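Local coordinates for hemoglobin (Mustelus griseus, PDB 1GCV), which carries oxygen from the gills to the peripheral tissues, binding it reversibly at a heme iron in each subunit of an alpha2beta2 tetramer, at residues 7-12 and 118-123; 27-32 and 99-104; 82-87 and 135-140. All coordinates share one frame; numbering follows the deposited sequence.

Contact 1. Residues 7-12 and 118-123; sequences KQTIGK and PDTHCA
The hydroxyl of T120 is held by E115, whose OE1 hydrogen-bonds it, while two neighbours from residues 7-12 close in on the same oxygen: the methyl of T9, with CG2 3.8 Å from T120 OG1, and the amino end of K12, whose NZ stands 4.2 Å from that OG1, a long approach and no more than proximity. The two threonine side chains cross at a slant, methyl on methyl, T9 CG2 lying 3.7 Å from T120 CG2. The rotamer of T9 suits both of its branches: with OG1 beside the backbone N (chi1 -54°) it bonds to C5 O, and CG2, anti to that N, points to T120. Here the packing illustrates the A/H helix crossing of the globin fold: the axes of the two short segments run nearly at right angles, 83° between their directions, and approach to 9.4 Å. One turn further along residues 118-123, A123 offers a side chain small enough for the backbones to stay near, its CB 4.2 Å from T9 CB. I10 reaches past it, and its terminal CD1 rests 3.9 Å from the carbonyl oxygen A123 O. Residues 118-123 also border a neighbouring beta chain: D119 forms a salt bridge with its K33, and H121, which points away from residues 7-12, hydrogen-bonds to its R30.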
loop_
_atom_site.group_PDB
_atom_site.type_symbol
_atom_site.label_atom_id
_atom_site.label_comp_id
_atom_site.label_asym_id
_atom_site.label_seq_id
_atom_site.Cartn_x
_atom_site.Cartn_y
_atom_site.Cartn_z
ATOM N N LYS A 7 -27.316 -0.233 -0.183
ATOM C CA LYS A 7 -27.825 -0.202 1.184
ATOM C C LYS A 7 -28.542 -1.506 1.515
ATOM O O LYS A 7 -28.437 -2.017 2.630
ATOM C CB LYS A 7 -28.802 0.963 1.357
ATOM C CG LYS A 7 -28.180 2.340 1.225
ATOM C CD LYS A 7 -28.575 3.208 2.401
ATOM C CE LYS A 7 -28.730 4.656 1.993
ATOM N NZ LYS A 7 -29.452 5.421 3.048
ATOM N N GLN A 8 -29.278 -2.038 0.543
ATOM C CA GLN A 8 -30.013 -3.284 0.735
ATOM C C GLN A 8 -29.073 -4.491 0.808
ATOM O O GLN A 8 -29.295 -5.401 1.606
ATOM C CB GLN A 8 -31.038 -3.477 -0.391
ATOM C CG GLN A 8 -32.493 -3.282 0.047
ATOM C CD GLN A 8 -33.064 -1.933 -0.373
ATOM O OE1 GLN A 8 -33.792 -1.829 -1.365
ATOM N NE2 GLN A 8 -32.735 -0.892 0.385
ATOM N N THR A 9 -28.031 -4.504 -0.023
ATOM C CA THR A 9 -27.059 -5.603 -0.015
ATOM C C THR A 9 -26.286 -5.597 1.307
ATOM O O THR A 9 -26.088 -6.638 1.931
ATOM C CB THR A 9 -26.042 -5.476 -1.169
ATOM O OG1 THR A 9 -26.741 -5.355 -2.413
ATOM C CG2 THR A 9 -25.141 -6.701 -1.220
ATOM N N ILE A 10 -25.853 -4.411 1.723
ATOM C CA ILE A 10 -25.110 -4.251 2.966
ATOM C C ILE A 10 -25.949 -4.732 4.152
ATOM O O ILE A 10 -25.482 -5.526 4.967
ATOM C CB ILE A 10 -24.707 -2.772 3.164
ATOM C CG1 ILE A 10 -23.460 -2.471 2.333
ATOM C CG2 ILE A 10 -24.448 -2.476 4.635
ATOM C CD1 ILE A 10 -23.275 -1.004 2.024
ATOM N N GLY A 11 -27.189 -4.259 4.239
ATOM C CA GLY A 11 -28.063 -4.663 5.325
ATOM C C GLY A 11 -28.311 -6.160 5.304
ATOM O O GLY A 11 -28.433 -6.796 6.352
ATOM N N LYS A 12 -28.385 -6.726 4.106
ATOM C CA LYS A 12 -28.610 -8.156 3.953
ATOM C C LYS A 12 -27.377 -8.929 4.428
ATOM O O LYS A 12 -27.500 -10.016 4.993
ATOM C CB LYS A 12 -28.916 -8.489 2.484
ATOM C CG LYS A 12 -28.921 -9.982 2.152
ATOM C CD LYS A 12 -28.807 -10.230 0.641
ATOM C CE LYS A 12 -27.545 -11.019 0.282
ATOM N NZ LYS A 12 -26.728 -10.354 -0.782
ATOM N N PRO A 118 -19.887 -9.985 -8.253
ATOM C CA PRO A 118 -19.112 -8.743 -8.306
ATOM C C PRO A 118 -19.847 -7.534 -7.709
ATOM O O PRO A 118 -19.231 -6.667 -7.092
ATOM C CB PRO A 118 -18.831 -8.576 -9.793
ATOM C CG PRO A 118 -18.768 -9.972 -10.293
ATOM C CD PRO A 118 -19.829 -10.714 -9.531
ATOM N N ASP A 119 -21.162 -7.484 -7.885
ATOM C CA ASP A 119 -21.965 -6.376 -7.369
ATOM C C ASP A 119 -22.031 -6.346 -5.840
ATOM O O ASP A 119 -21.946 -5.282 -5.226
ATOM C CB ASP A 119 -23.384 -6.448 -7.946
ATOM C CG ASP A 119 -23.538 -5.627 -9.211
ATOM O OD1 ASP A 119 -23.380 -6.195 -10.313
ATOM O OD2 ASP A 119 -23.813 -4.413 -9.101
ATOM N N THR A 120 -22.201 -7.518 -5.234
ATOM C CA THR A 120 -22.268 -7.640 -3.781
ATOM C C THR A 120 -20.887 -7.314 -3.214
ATOM O O THR A 120 -20.757 -6.618 -2.207
ATOM C CB THR A 120 -22.682 -9.078 -3.384
ATOM O OG1 THR A 120 -24.027 -9.315 -3.814
ATOM C CG2 THR A 120 -22.593 -9.278 -1.880
ATOM N N HIS A 121 -19.867 -7.829 -3.895
ATOM C CA HIS A 121 -18.462 -7.628 -3.555
ATOM C C HIS A 121 -18.173 -6.130 -3.533
ATOM O O HIS A 121 -17.606 -5.596 -2.583
ATOM C CB HIS A 121 -17.598 -8.319 -4.622
ATOM C CG HIS A 121 -16.123 -8.289 -4.353
ATOM N ND1 HIS A 121 -15.251 -9.195 -4.917
ATOM C CD2 HIS A 121 -15.361 -7.443 -3.619
ATOM C CE1 HIS A 121 -14.017 -8.908 -4.545
ATOM N NE2 HIS A 121 -14.055 -7.849 -3.756
ATOM N N CYS A 122 -18.572 -5.451 -4.597
ATOM C CA CYS A 122 -18.360 -4.023 -4.698
ATOM C C CYS A 122 -19.046 -3.256 -3.556
ATOM O O CYS A 122 -18.437 -2.372 -2.952
ATOM C CB CYS A 122 -18.863 -3.534 -6.051
ATOM S SG CYS A 122 -18.289 -1.905 -6.466
ATOM N N ALA A 123 -20.302 -3.595 -3.258
ATOM C CA ALA A 123 -21.041 -2.927 -2.191
ATOM C C ALA A 123 -20.358 -3.145 -0.844
ATOM O O ALA A 123 -20.235 -2.222 -0.038
ATOM C CB ALA A 123 -22.470 -3.443 -2.135
#

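Contact 2. Residues 27-32 and 99-104; sequences ECLARL and PMLSEC. With HEM (protoporphyrin IX containing Fe), chain E.
C104 drives its side chain into the wall of the helix carrying residues 27-32, and the leucines arrange themselves beside that wedge. Its sulfur sits over the backbone between R31 and L32, with C104 SG 3.4 Å from L32 N and close to R31 CB, while C104 CB lies 3.5 Å from C28 O. Because a cysteine is so slim, the CA atoms of C28 and C104 can come within 5.4 Å, and the axes of the two short segments approach to 8.6 Å at 120°. This is the B/G crossing of the globin fold. At its heme end the leucines take over. L32 and L101 cross at about a right angle, methyl against methyl, L32 CD2 being 4.1 Å from L101 CD1. The other branch of L32 goes to the root of M100, with CD1 3.7 Å from M100 CB, again at roughly a right angle, and the rest of the methionine runs away. With CG anti to the backbone N (chi1 175°) the branched end of L101 lies between the facing helix and the heme, and chi2 (66°) turns CD1 to L29 and L32 and CD2 to the heme methine carbon CHC, 3.5 Å away. L29 in turn packs on the distal H58. R31 gives the contact its CB and leads its guanidinium elsewhere, into a salt bridge with E27 (NH2 to OE2 2.7 Å) and into hydrogen bonds with F112 and Q117 of a neighbouring beta chain. The chemistry divides by depth: the crossing rests on apolar side chains and a sulfur packed on one another and on the backbone of residues 28-32, while the charge of R31 is led out to the subunit interface, where E27 and the beta-chain acceptors probably offset the cost of burying it.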
loop_
_atom_site.group_PDB
_atom_site.type_symbol
_atom_site.label_atom_id
_atom_site.label_comp_id
_atom_site.label_asym_id
_atom_site.label_seq_id
_atom_site.Cartn_x
_atom_site.Cartn_y
_atom_site.Cartn_z
ATOM N N GLU A 27 -12.349 -16.264 11.791
ATOM C CA GLU A 27 -11.827 -16.694 10.507
ATOM C C GLU A 27 -11.151 -15.530 9.778
ATOM O O GLU A 27 -10.114 -15.706 9.142
ATOM C CB GLU A 27 -12.950 -17.280 9.646
ATOM C CG GLU A 27 -12.469 -17.773 8.290
ATOM C CD GLU A 27 -13.559 -18.449 7.488
ATOM O OE1 GLU A 27 -14.507 -18.979 8.102
ATOM O OE2 GLU A 27 -13.464 -18.448 6.242
ATOM N N CYS A 28 -11.736 -14.341 9.872
ATOM C CA CYS A 28 -11.173 -13.156 9.223
ATOM C C CYS A 28 -9.774 -12.861 9.749
ATOM O O CYS A 28 -8.853 -12.589 8.980
ATOM C CB CYS A 28 -12.062 -11.932 9.470
ATOM S SG CYS A 28 -13.675 -12.027 8.689
ATOM N N LEU A 29 -9.628 -12.902 11.066
ATOM C CA LEU A 29 -8.349 -12.633 11.701
ATOM C C LEU A 29 -7.305 -13.710 11.383
ATOM O O LEU A 29 -6.131 -13.404 11.209
ATOM C CB LEU A 29 -8.543 -12.501 13.216
ATOM C CG LEU A 29 -9.359 -11.284 13.657
ATOM C CD1 LEU A 29 -9.705 -11.407 15.129
ATOM C CD2 LEU A 29 -8.555 -10.022 13.398
ATOM N N ALA A 30 -7.730 -14.969 11.299
ATOM C CA ALA A 30 -6.809 -16.066 10.993
ATOM C C ALA A 30 -6.219 -15.923 9.592
ATOM O O ALA A 30 -5.057 -16.259 9.362
ATOM C CB ALA A 30 -7.526 -17.421 11.126
ATOM N N ARG A 31 -7.023 -15.438 8.651
ATOM C CA ARG A 31 -6.541 -15.249 7.293
ATOM C C ARG A 31 -5.529 -14.118 7.295
ATOM O O ARG A 31 -4.509 -14.185 6.610
ATOM C CB ARG A 31 -7.700 -14.917 6.357
ATOM C CG ARG A 31 -8.721 -16.018 6.291
ATOM C CD ARG A 31 -9.637 -15.885 5.103
ATOM N NE ARG A 31 -10.623 -16.957 5.134
ATOM C CZ ARG A 31 -10.464 -18.128 4.535
ATOM N NH1 ARG A 31 -9.355 -18.378 3.852
ATOM N NH2 ARG A 31 -11.398 -19.060 4.649
ATOM N N LEU A 32 -5.816 -13.078 8.075
ATOM C CA LEU A 32 -4.926 -11.925 8.168
ATOM C C LEU A 32 -3.593 -12.332 8.782
ATOM O O LEU A 32 -2.534 -11.928 8.308
ATOM C CB LEU A 32 -5.565 -10.820 9.020
ATOM C CG LEU A 32 -4.703 -9.587 9.333
ATOM C CD1 LEU A 32 -4.568 -8.723 8.099
ATOM C CD2 LEU A 32 -5.330 -8.794 10.473
ATOM N N PRO A 99 -6.839 -1.889 5.699
ATOM C CA PRO A 99 -7.161 -2.432 4.368
ATOM C C PRO A 99 -6.787 -3.919 4.226
ATOM O O PRO A 99 -7.422 -4.657 3.470
ATOM C CB PRO A 99 -6.356 -1.553 3.412
ATOM C CG PRO A 99 -6.085 -0.299 4.190
ATOM C CD PRO A 99 -5.913 -0.748 5.605
ATOM N N MET A 100 -5.753 -4.347 4.948
ATOM C CA MET A 100 -5.316 -5.737 4.917
ATOM C C MET A 100 -6.431 -6.621 5.484
ATOM O O MET A 100 -6.762 -7.658 4.914
ATOM C CB MET A 100 -4.036 -5.915 5.744
ATOM C CG MET A 100 -2.775 -5.359 5.091
ATOM S SD MET A 100 -1.334 -5.467 6.191
ATOM C CE MET A 100 -0.258 -4.198 5.492
ATOM N N LEU A 101 -7.012 -6.201 6.604
ATOM C CA LEU A 101 -8.093 -6.959 7.229
ATOM C C LEU A 101 -9.359 -6.912 6.379
ATOM O O LEU A 101 -10.126 -7.866 6.366
ATOM C CB LEU A 101 -8.396 -6.420 8.631
ATOM C CG LEU A 101 -9.595 -7.039 9.356
ATOM C CD1 LEU A 101 -9.317 -8.503 9.661
ATOM C CD2 LEU A 101 -9.859 -6.272 10.645
ATOM N N SER A 102 -9.582 -5.803 5.678
ATOM C CA SER A 102 -10.763 -5.683 4.827
ATOM C C SER A 102 -10.771 -6.758 3.737
ATOM O O SER A 102 -11.815 -7.330 3.439
ATOM C CB SER A 102 -10.822 -4.292 4.186
ATOM O OG SER A 102 -11.167 -3.323 5.156
ATOM N N GLU A 103 -9.611 -7.038 3.147
ATOM C CA GLU A 103 -9.533 -8.057 2.107
ATOM C C GLU A 103 -9.786 -9.460 2.659
ATOM O O GLU A 103 -10.319 -10.315 1.957
ATOM C CB GLU A 103 -8.171 -8.015 1.405
ATOM C CG GLU A 103 -8.134 -8.784 0.077
ATOM C CD GLU A 103 -9.250 -8.385 -0.899
ATOM O OE1 GLU A 103 -9.752 -9.272 -1.625
ATOM O OE2 GLU A 103 -9.623 -7.190 -0.946
ATOM N N CYS A 104 -9.414 -9.697 3.915
ATOM C CA CYS A 104 -9.628 -11.003 4.534
ATOM C C CYS A 104 -11.092 -11.218 4.901
ATOM O O CYS A 104 -11.564 -12.354 4.941
ATOM C CB CYS A 104 -8.743 -11.155 5.765
ATOM S SG CYS A 104 -7.023 -11.393 5.325
HETATM C CHA HEM E . -9.906 -3.481 19.495
HETATM C CHB HEM E . -12.941 -3.013 15.718
HETATM C CHC HEM E . -9.144 -3.454 12.668
HETATM C CHD HEM E . -6.163 -4.110 16.434
HETATM C C1A HEM E . -11.061 -3.270 18.711
HETATM C C2A HEM E . -12.420 -3.237 19.217
HETATM C C3A HEM E . -13.265 -3.154 18.181
HETATM C C4A HEM E . -12.435 -3.128 17.006
HETATM C CMA HEM E . -14.788 -3.035 18.234
HETATM C CAA HEM E . -12.840 -3.237 20.664
HETATM C CBA HEM E . -12.463 -1.898 21.248
HETATM C CGA HEM E . -12.711 -1.823 22.738
HETATM O O1A HEM E . -12.209 -2.702 23.475
HETATM O O2A HEM E . -13.409 -0.877 23.166
HETATM C C1B HEM E . -12.146 -3.018 14.567
HETATM C C2B HEM E . -12.682 -2.946 13.208
HETATM C C3B HEM E . -11.618 -3.034 12.338
HETATM C C4B HEM E . -10.422 -3.187 13.177
HETATM C CMB HEM E . -14.149 -2.728 12.834
HETATM C CAB HEM E . -11.634 -2.922 10.939
HETATM C CBB HEM E . -12.501 -3.655 10.122
HETATM C C1C HEM E . -8.017 -3.701 13.445
HETATM C C2C HEM E . -6.740 -4.141 12.903
HETATM C C3C HEM E . -5.898 -4.293 13.971
HETATM C C4C HEM E . -6.667 -3.986 15.155
HETATM C CMC HEM E . -6.451 -4.414 11.426
HETATM C CAC HEM E . -4.548 -4.625 13.994
HETATM C CBC HEM E . -3.945 -5.664 13.271
HETATM C C1D HEM E . -6.917 -3.928 17.583
HETATM C C2D HEM E . -6.376 -4.144 18.910
HETATM C C3D HEM E . -7.430 -4.016 19.751
HETATM C C4D HEM E . -8.619 -3.681 18.972
HETATM C CMD HEM E . -4.919 -4.424 19.289
HETATM C CAD HEM E . -7.344 -4.227 21.243
HETATM C CBD HEM E . -7.687 -5.673 21.541
HETATM C CGD HEM E . -8.002 -5.906 23.002
HETATM O O1D HEM E . -8.414 -4.942 23.689
HETATM O O2D HEM E . -7.835 -7.056 23.459
HETATM N NA HEM E . -11.066 -3.187 17.326
HETATM N NB HEM E . -10.746 -3.128 14.553
HETATM N NC HEM E . -7.979 -3.614 14.841
HETATM N ND HEM E . -8.288 -3.597 17.616
HETATM FE FE HEM E . -9.479 -3.108 16.088
#

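Contact 3. Residues 82-87 and 135-140. With HEM (protoporphyrin IX containing Fe), chain E.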
loop_
_atom_site.group_PDB
_atom_site.type_symbol
_atom_site.label_atom_id
_atom_site.label_comp_id
_atom_site.label_asym_id
_atom_site.label_seq_id
_atom_site.Cartn_x
_atom_site.Cartn_y
_atom_site.Cartn_z
ATOM N N THR A 82 -16.031 7.033 18.302
ATOM C CA THR A 82 -15.433 6.441 19.489
ATOM C C THR A 82 -14.447 5.350 19.095
ATOM O O THR A 82 -13.368 5.250 19.672
ATOM C CB THR A 82 -16.491 5.843 20.438
ATOM O OG1 THR A 82 -17.452 6.850 20.777
ATOM C CG2 THR A 82 -15.835 5.363 21.720
ATOM N N LEU A 83 -14.815 4.537 18.107
ATOM C CA LEU A 83 -13.945 3.462 17.647
ATOM C C LEU A 83 -12.700 4.035 16.971
ATOM O O LEU A 83 -11.619 3.456 17.060
ATOM C CB LEU A 83 -14.697 2.545 16.678
ATOM C CG LEU A 83 -14.281 1.072 16.592
ATOM C CD1 LEU A 83 -13.975 0.522 17.972
ATOM C CD2 LEU A 83 -15.406 0.273 15.947
ATOM N N ALA A 84 -12.852 5.174 16.301
ATOM C CA ALA A 84 -11.732 5.821 15.626
ATOM C C ALA A 84 -10.762 6.403 16.651
ATOM O O ALA A 84 -9.547 6.359 16.462
ATOM C CB ALA A 84 -12.238 6.924 14.704
ATOM N N LEU A 85 -11.299 6.951 17.736
ATOM C CA LEU A 85 -10.462 7.515 18.783
ATOM C C LEU A 85 -9.674 6.413 19.485
ATOM O O LEU A 85 -8.520 6.614 19.865
ATOM C CB LEU A 85 -11.319 8.259 19.803
ATOM C CG LEU A 85 -11.784 9.640 19.356
ATOM C CD1 LEU A 85 -12.794 10.188 20.349
ATOM C CD2 LEU A 85 -10.579 10.559 19.235
ATOM N N THR A 86 -10.298 5.249 19.650
ATOM C CA THR A 86 -9.656 4.108 20.309
ATOM C C THR A 86 -8.424 3.557 19.579
ATOM O O THR A 86 -7.411 3.255 20.212
ATOM C CB THR A 86 -10.649 2.943 20.505
ATOM O OG1 THR A 86 -11.749 3.382 21.306
ATOM C CG2 THR A 86 -9.966 1.768 21.197
ATOM N N HIS A 87 -8.513 3.417 18.257
ATOM C CA HIS A 87 -7.393 2.900 17.470
ATOM C C HIS A 87 -6.295 3.946 17.284
ATOM O O HIS A 87 -5.105 3.635 17.385
ATOM C CB HIS A 87 -7.880 2.434 16.093
ATOM C CG HIS A 87 -8.576 1.102 16.165
ATOM N ND1 HIS A 87 -9.910 1.081 16.527
ATOM C CD2 HIS A 87 -8.049 -0.171 15.970
ATOM C CE1 HIS A 87 -10.197 -0.219 16.586
ATOM N NE2 HIS A 87 -9.182 -0.957 16.272
ATOM N N LEU A 135 -11.740 4.942 10.657
ATOM C CA LEU A 135 -10.836 4.388 11.664
ATOM C C LEU A 135 -9.417 4.948 11.590
ATOM O O LEU A 135 -8.677 4.884 12.567
ATOM C CB LEU A 135 -10.792 2.859 11.542
ATOM C CG LEU A 135 -11.624 2.027 12.526
ATOM C CD1 LEU A 135 -12.933 2.726 12.857
ATOM C CD2 LEU A 135 -11.892 0.661 11.919
ATOM N N SER A 136 -9.038 5.486 10.435
ATOM C CA SER A 136 -7.704 6.065 10.253
ATOM C C SER A 136 -7.741 7.586 10.391
ATOM O O SER A 136 -6.716 8.243 10.246
ATOM C CB SER A 136 -7.150 5.741 8.852
ATOM O OG SER A 136 -7.477 4.431 8.431
ATOM N N SER A 137 -8.916 8.137 10.680
ATOM C CA SER A 137 -9.088 9.584 10.756
ATOM C C SER A 137 -8.691 10.328 12.029
ATOM O O SER A 137 -8.706 11.557 12.039
ATOM C CB SER A 137 -10.540 9.942 10.404
ATOM O OG SER A 137 -11.426 9.671 11.482
ATOM N N ARG A 138 -8.328 9.619 13.092
ATOM C CA ARG A 138 -7.966 10.306 14.329
ATOM C C ARG A 138 -6.581 9.972 14.874
ATOM O O ARG A 138 -6.397 9.863 16.083
ATOM C CB ARG A 138 -9.023 10.029 15.403
ATOM C CG ARG A 138 -10.283 10.850 15.231
ATOM C CD ARG A 138 -11.353 10.065 14.506
ATOM N NE ARG A 138 -12.518 10.878 14.162
ATOM C CZ ARG A 138 -13.069 11.785 14.964
ATOM N NH1 ARG A 138 -12.569 12.013 16.173
ATOM N NH2 ARG A 138 -14.130 12.468 14.558
ATOM N N TYR A 139 -5.607 9.827 13.985
ATOM C CA TYR A 139 -4.249 9.509 14.408
ATOM C C TYR A 139 -3.384 10.749 14.597
ATOM O O TYR A 139 -2.514 10.776 15.463
ATOM C CB TYR A 139 -3.587 8.588 13.388
ATOM C CG TYR A 139 -3.980 7.149 13.549
ATOM C CD1 TYR A 139 -3.195 6.277 14.290
ATOM C CD2 TYR A 139 -5.130 6.654 12.949
ATOM C CE1 TYR A 139 -3.542 4.943 14.429
ATOM C CE2 TYR A 139 -5.489 5.322 13.082
ATOM C CZ TYR A 139 -4.690 4.469 13.824
ATOM O OH TYR A 139 -5.048 3.143 13.967
ATOM N N ARG A 140 -3.626 11.775 13.787
ATOM C CA ARG A 140 -2.845 13.006 13.864
ATOM C C ARG A 140 -3.617 14.178 13.296
ATOM O O ARG A 140 -4.832 14.020 13.058
ATOM C CB ARG A 140 -1.550 12.848 13.076
ATOM C CG ARG A 140 -1.745 12.113 11.763
ATOM C CD ARG A 140 -0.800 12.619 10.705
ATOM N NE ARG A 140 -1.386 12.512 9.375
ATOM C CZ ARG A 140 -0.682 12.302 8.270
ATOM N NH1 ARG A 140 -1.293 12.216 7.094
ATOM N NH2 ARG A 140 0.636 12.178 8.342
ATOM O OXT ARG A 140 -2.988 15.235 13.085
HETATM C CHA HEM E . -9.906 -3.481 19.495
HETATM C CHB HEM E . -12.941 -3.013 15.718
HETATM C CHC HEM E . -9.144 -3.454 12.668
HETATM C CHD HEM E . -6.163 -4.110 16.434
HETATM C C1A HEM E . -11.061 -3.270 18.711
HETATM C C2A HEM E . -12.420 -3.237 19.217
HETATM C C3A HEM E . -13.265 -3.154 18.181
HETATM C C4A HEM E . -12.435 -3.128 17.006
HETATM C CMA HEM E . -14.788 -3.035 18.234
HETATM C CAA HEM E . -12.840 -3.237 20.664
HETATM C CBA HEM E . -12.463 -1.898 21.248
HETATM C CGA HEM E . -12.711 -1.823 22.738
HETATM O O1A HEM E . -12.209 -2.702 23.475
HETATM O O2A HEM E . -13.409 -0.877 23.166
HETATM C C1B HEM E . -12.146 -3.018 14.567
HETATM C C2B HEM E . -12.682 -2.946 13.208
HETATM C C3B HEM E . -11.618 -3.034 12.338
HETATM C C4B HEM E . -10.422 -3.187 13.177
HETATM C CMB HEM E . -14.149 -2.728 12.834
HETATM C CAB HEM E . -11.634 -2.922 10.939
HETATM C CBB HEM E . -12.501 -3.655 10.122
HETATM C C1C HEM E . -8.017 -3.701 13.445
HETATM C C2C HEM E . -6.740 -4.141 12.903
HETATM C C3C HEM E . -5.898 -4.293 13.971
HETATM C C4C HEM E . -6.667 -3.986 15.155
HETATM C CMC HEM E . -6.451 -4.414 11.426
HETATM C CAC HEM E . -4.548 -4.625 13.994
HETATM C CBC HEM E . -3.945 -5.664 13.271
HETATM C C1D HEM E . -6.917 -3.928 17.583
HETATM C C2D HEM E . -6.376 -4.144 18.910
HETATM C C3D HEM E . -7.430 -4.016 19.751
HETATM C C4D HEM E . -8.619 -3.681 18.972
HETATM C CMD HEM E . -4.919 -4.424 19.289
HETATM C CAD HEM E . -7.344 -4.227 21.243
HETATM C CBD HEM E . -7.687 -5.673 21.541
HETATM C CGD HEM E . -8.002 -5.906 23.002
HETATM O O1D HEM E . -8.414 -4.942 23.689
HETATM O O2D HEM E . -7.835 -7.056 23.459
HETATM N NA HEM E . -11.066 -3.187 17.326
HETATM N NB HEM E . -10.746 -3.128 14.553
HETATM N NC HEM E . -7.979 -3.614 14.841
HETATM N ND HEM E . -8.288 -3.597 17.616
HETATM FE FE HEM E . -9.479 -3.108 16.088
HETATM O O HOH W 1 -8.437 7.108 14.084
#
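A84 and L135 bring the backbones closest, their CA atoms 4.3 Å apart, where residues 82-87 are helical and residues 135-140 leave the end of the last helix as an irregular tail. A single water stitches the two main chains: it donates to A84 O and L135 O and accepts from R138 N, each at 2.7 Å. A bend at chi2 (97°) folds the R138 chain so that CD lies tight on the A84 methyl, with A84 CB 3.3 Å from R138 CD. Beyond it the guanidinium, paired with E81 in a salt bridge, has L85 CD2 at its edge, 3.9 Å from R138 NH1. On the heme side L83 CB meets L135 CD1, and both leucines also touch the porphyrin. H87 supplies the iron ligand, NE2 to iron 2.2 Å, and its ring rotation is fixed from behind by a nearly straight hydrogen bond from ND1 to L83 O (177° at the hydrogen) that lies in the ring plane. The hydroxyl of Y139 reaches in beside this histidine, OH 3.6 Å from H87 CB, and bonds weakly to V93 O; R140 continues to salt bridges with D125 and K126 of the second alpha chain. A penultimate tyrosine lodged between the F and H helices, next to the proximal histidine, is characteristic of deoxyhemoglobin.

Overall arrangement
The three contacts show how one globin chain varies its chemistry with depth. Contact 2 is the most central and almost wholly apolar; contact 1 is a smaller crossing farther from the centre, still buried except at K12, with hydroxyls and a lysine joining the methyls; contact 3, as peripheral as contact 1, is partly buried and uses water. Contacts 2 and 3 both touch the heme, and contact 1 lies away from it. Contact 1 uses the start of helix 118-135, contact 3 its last residue and the tail beyond, and their centres are about 25 Å apart. All three have residues bordering other subunits, but contact 3 alone brings the chain terminus there.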